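PDB 1JK0: ribonucleoside-diphosphate reductase small chain 2 from Saccharomyces cerevisiae, which helps make the deoxyribonucleotides needed for DNA synthesis, as a small subunit of ribonucleotide reductase required for folding of its partner RNR2 and for assembly with the large subunits. Local coordinates for residues E44-A47 / A48-V52; D283-L286 / Q287-N291. One frame throughout, in Å; residues are numbered along the deposited sequence.

Interaction 1. Residues E44-A47 / A48-V52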
# COMPACT_ATOMS: atom_id res chain seq x y z
N GLU B 44 16.63 2.80 13.35
CA GLU B 44 17.41 2.93 12.13
C GLU B 44 16.58 2.85 10.86
O GLU B 44 16.59 3.79 10.07
CB GLU B 44 18.51 1.86 12.10
CG GLU B 44 18.43 0.78 13.21
CD GLU B 44 17.17 -0.10 13.18
OE1 GLU B 44 17.30 -1.33 13.19
OE2 GLU B 44 16.05 0.43 13.15
N ILE B 45 15.86 1.74 10.64
CA ILE B 45 15.07 1.65 9.41
C ILE B 45 13.96 2.70 9.40
O ILE B 45 13.62 3.21 8.33
CB ILE B 45 14.46 0.23 9.17
CG1 ILE B 45 13.46 -0.11 10.26
CG2 ILE B 45 15.55 -0.83 9.18
CD1 ILE B 45 13.00 -1.56 10.19
N TRP B 46 13.44 3.06 10.58
CA TRP B 46 12.38 4.08 10.68
C TRP B 46 12.89 5.44 10.19
O TRP B 46 12.20 6.13 9.43
CB TRP B 46 11.87 4.21 12.14
CG TRP B 46 10.64 5.11 12.38
CD1 TRP B 46 10.56 6.16 13.28
CD2 TRP B 46 9.31 4.94 11.87
NE1 TRP B 46 9.27 6.63 13.36
CE2 TRP B 46 8.48 5.91 12.51
CE3 TRP B 46 8.73 4.06 10.95
CZ2 TRP B 46 7.11 6.02 12.24
CZ3 TRP B 46 7.35 4.18 10.69
CH2 TRP B 46 6.57 5.15 11.34
N ALA B 47 14.08 5.82 10.64
CA ALA B 47 14.67 7.09 10.23
C ALA B 47 14.93 7.00 8.73
O ALA B 47 14.88 8.01 8.03
CB ALA B 47 15.95 7.35 10.98
N ALA B 48 15.20 5.80 8.24
CA ALA B 48 15.43 5.64 6.81
C ALA B 48 14.10 5.92 6.09
O ALA B 48 14.07 6.59 5.06
CB ALA B 48 15.92 4.24 6.49
N TYR B 49 13.01 5.38 6.63
CA TYR B 49 11.69 5.58 6.03
C TYR B 49 11.30 7.06 6.07
O TYR B 49 10.83 7.60 5.07
CB TYR B 49 10.64 4.71 6.73
CG TYR B 49 9.21 5.10 6.41
CD1 TYR B 49 8.71 5.01 5.11
CD2 TYR B 49 8.38 5.62 7.41
CE1 TYR B 49 7.41 5.43 4.81
CE2 TYR B 49 7.08 6.04 7.14
CZ TYR B 49 6.60 5.95 5.83
OH TYR B 49 5.33 6.38 5.55
N LYS B 50 11.51 7.72 7.20
CA LYS B 50 11.18 9.15 7.32
C LYS B 50 11.95 9.97 6.31
O LYS B 50 11.44 10.93 5.74
CB LYS B 50 11.48 9.66 8.72
CG LYS B 50 10.48 9.16 9.74
CD LYS B 50 9.07 9.64 9.38
CE LYS B 50 7.99 8.96 10.18
NZ LYS B 50 6.67 9.56 9.85
N LYS B 51 13.19 9.57 6.07
CA LYS B 51 14.03 10.29 5.14
C LYS B 51 13.52 10.21 3.70
O LYS B 51 13.54 11.21 2.99
CB LYS B 51 15.46 9.76 5.24
CG LYS B 51 16.48 10.67 4.58
CD LYS B 51 17.89 10.10 4.63
CE LYS B 51 18.87 11.07 3.99
NZ LYS B 51 18.87 12.38 4.71
N VAL B 52 13.06 9.04 3.26
CA VAL B 52 12.55 8.97 1.89
C VAL B 52 11.16 9.58 1.83
O VAL B 52 10.78 10.13 0.81
CB VAL B 52 12.54 7.51 1.31
CG1 VAL B 52 13.93 6.91 1.40
CG2 VAL B 52 11.54 6.65 2.05

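Interaction 2. Residues D283-L286 / Q287-N291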
# COMPACT_ATOMS: atom_id res chain seq x y z
N ASP B 283 32.86 -0.56 -5.73
CA ASP B 283 33.69 -0.67 -4.54
C ASP B 283 33.02 -0.06 -3.32
O ASP B 283 33.07 -0.62 -2.23
CB ASP B 283 35.06 -0.00 -4.74
CG ASP B 283 36.00 -0.84 -5.60
OD1 ASP B 283 36.12 -2.06 -5.34
OD2 ASP B 283 36.62 -0.28 -6.53
N GLY B 284 32.41 1.11 -3.51
CA GLY B 284 31.72 1.77 -2.42
C GLY B 284 30.69 0.85 -1.81
O GLY B 284 30.53 0.78 -0.59
N LEU B 285 29.97 0.13 -2.67
CA LEU B 285 28.96 -0.81 -2.21
C LEU B 285 29.65 -1.99 -1.54
O LEU B 285 29.15 -2.52 -0.54
CB LEU B 285 28.11 -1.31 -3.39
CG LEU B 285 26.97 -2.25 -3.00
CD1 LEU B 285 25.97 -1.49 -2.16
CD2 LEU B 285 26.31 -2.81 -4.24
N LEU B 286 30.79 -2.40 -2.09
CA LEU B 286 31.53 -3.52 -1.52
C LEU B 286 31.87 -3.17 -0.07
O LEU B 286 31.76 -4.00 0.83
CB LEU B 286 32.82 -3.78 -2.30
CG LEU B 286 32.94 -5.14 -3.01
CD1 LEU B 286 32.40 -6.24 -2.10
CD2 LEU B 286 32.16 -5.13 -4.30
N GLN B 287 32.28 -1.92 0.13
CA GLN B 287 32.63 -1.45 1.46
C GLN B 287 31.35 -1.38 2.26
O GLN B 287 31.35 -1.61 3.47
CB GLN B 287 33.25 -0.06 1.36
CG GLN B 287 33.74 0.50 2.68
CD GLN B 287 34.36 1.87 2.51
OE1 GLN B 287 35.23 2.07 1.64
NE2 GLN B 287 33.94 2.82 3.34
N GLY B 288 30.27 -1.07 1.57
CA GLY B 288 28.97 -0.97 2.20
C GLY B 288 28.59 -2.22 2.97
O GLY B 288 27.95 -2.13 4.01
N PHE B 289 28.97 -3.38 2.46
CA PHE B 289 28.65 -4.62 3.16
C PHE B 289 29.80 -5.12 4.04
O PHE B 289 29.71 -6.18 4.67
CB PHE B 289 28.22 -5.70 2.15
CG PHE B 289 26.94 -5.39 1.43
CD1 PHE B 289 26.93 -4.57 0.31
CD2 PHE B 289 25.73 -5.88 1.91
CE1 PHE B 289 25.74 -4.24 -0.32
CE2 PHE B 289 24.54 -5.56 1.28
CZ PHE B 289 24.54 -4.73 0.16
N GLY B 290 30.88 -4.35 4.12
CA GLY B 290 32.01 -4.77 4.93
C GLY B 290 32.89 -5.75 4.17
O GLY B 290 32.99 -6.93 4.53
N ASN B 291 33.50 -5.26 3.10
CA ASN B 291 34.37 -6.05 2.24
C ASN B 291 35.51 -5.17 1.75
O ASN B 291 35.60 -3.99 2.09
CB ASN B 291 33.60 -6.58 1.03
CG ASN B 291 33.35 -8.07 1.12
OD1 ASN B 291 32.77 -8.56 2.09
ND2 ASN B 291 33.77 -8.81 0.09

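Interaction 1. Residues E44-A47 / A48-V52
W46 lies beside Y49 and K50, one turn further along helix 43-54. All three side chains point the same way. The indole CG stands anti to the backbone N (chi1 -173°), which sends the indole out from the helix beside Y49 and K50. Its CZ3 comes 3.7 Å from CD2 of Y49. The two ring planes are inclined obliquely, by 36°. K50 bends at chi2 (-61°) and brings CE against the indole. This CE stands above the ring plane, displaced toward the rim, 3.7 Å from W46 CZ2. Below them runs regular alpha-helical bonding. K50 N gives its hydrogen to W46 O at 2.8 Å in a nearly straight bond, and Y49 N bonds I45 O at 2.8 Å. I45 packs on F226 and L229 of helix 207-232. The ammonium of K50 forms salt bridges with E53 and with acidic side chains of the chain of another protein in the assembly, which also packs on W46 and Y49. The lysine is therefore used twice. Its CE rests on the indole, and its charge is probably balanced by carboxylates across the subunit interface.

Interaction 2. Residues D283-L286 / Q287-N291
L285 and F289 make the close apolar part of this helix end. Leucine CD1 of L285 lies 3.3 Å from CE1 of F289. L285 CG meets the ring at its edge, in the ring plane. The phenyl CG stands beside its own backbone N (chi1 -66°), which lays the ring alongside the leucine. A second van der Waals contact joins L286 to the residues that follow the helix. There CD1 of L286 comes 3.4 Å from CB of N291, and ND2 of N291 bonds the carbonyl of P240. The other side is looser. G284, Q287, G288 and G290 are exposed, and the extended Q287 leads away from the preceding turn.

The backbone bonds change as the helix ends. Q287 N bonds D283 O at 2.8 Å, but F289 N makes a bond to L286 O at 3.3 Å and only a weak one to L285 O. G290 follows with positive phi, where a side chain would jam against the preceding carbonyl. The F289 ring also meets that of F231 edge-to-face. Replacing F289 by alanine is likely to leave L285 without its aromatic neighbour and open a gap beside F231. L285 and F289 pack against helices 175-188 and 207-232, while L286 and N291 rest on helix 240-258.

Interactions 1 and 2 are separate local contacts on different helices of the same helical subunit. Their centres are 21 Å apart, and their nearest atoms about 13 Å, so they do not touch. Helix 207-232 is their common neighbour. I45 packs on it from interaction 1. From interaction 2, L285 meets its T224 and C228, and F289 also meets C228. W46, Y49 and K50 of interaction 1 also meet the chain of another protein. Residues 283-291 are touched by no other chain of the assembly and close a helix within the subunit. Both belong to the ferritin-like helical fold of the small subunit, and both are away from the predicted active-site residue Y131.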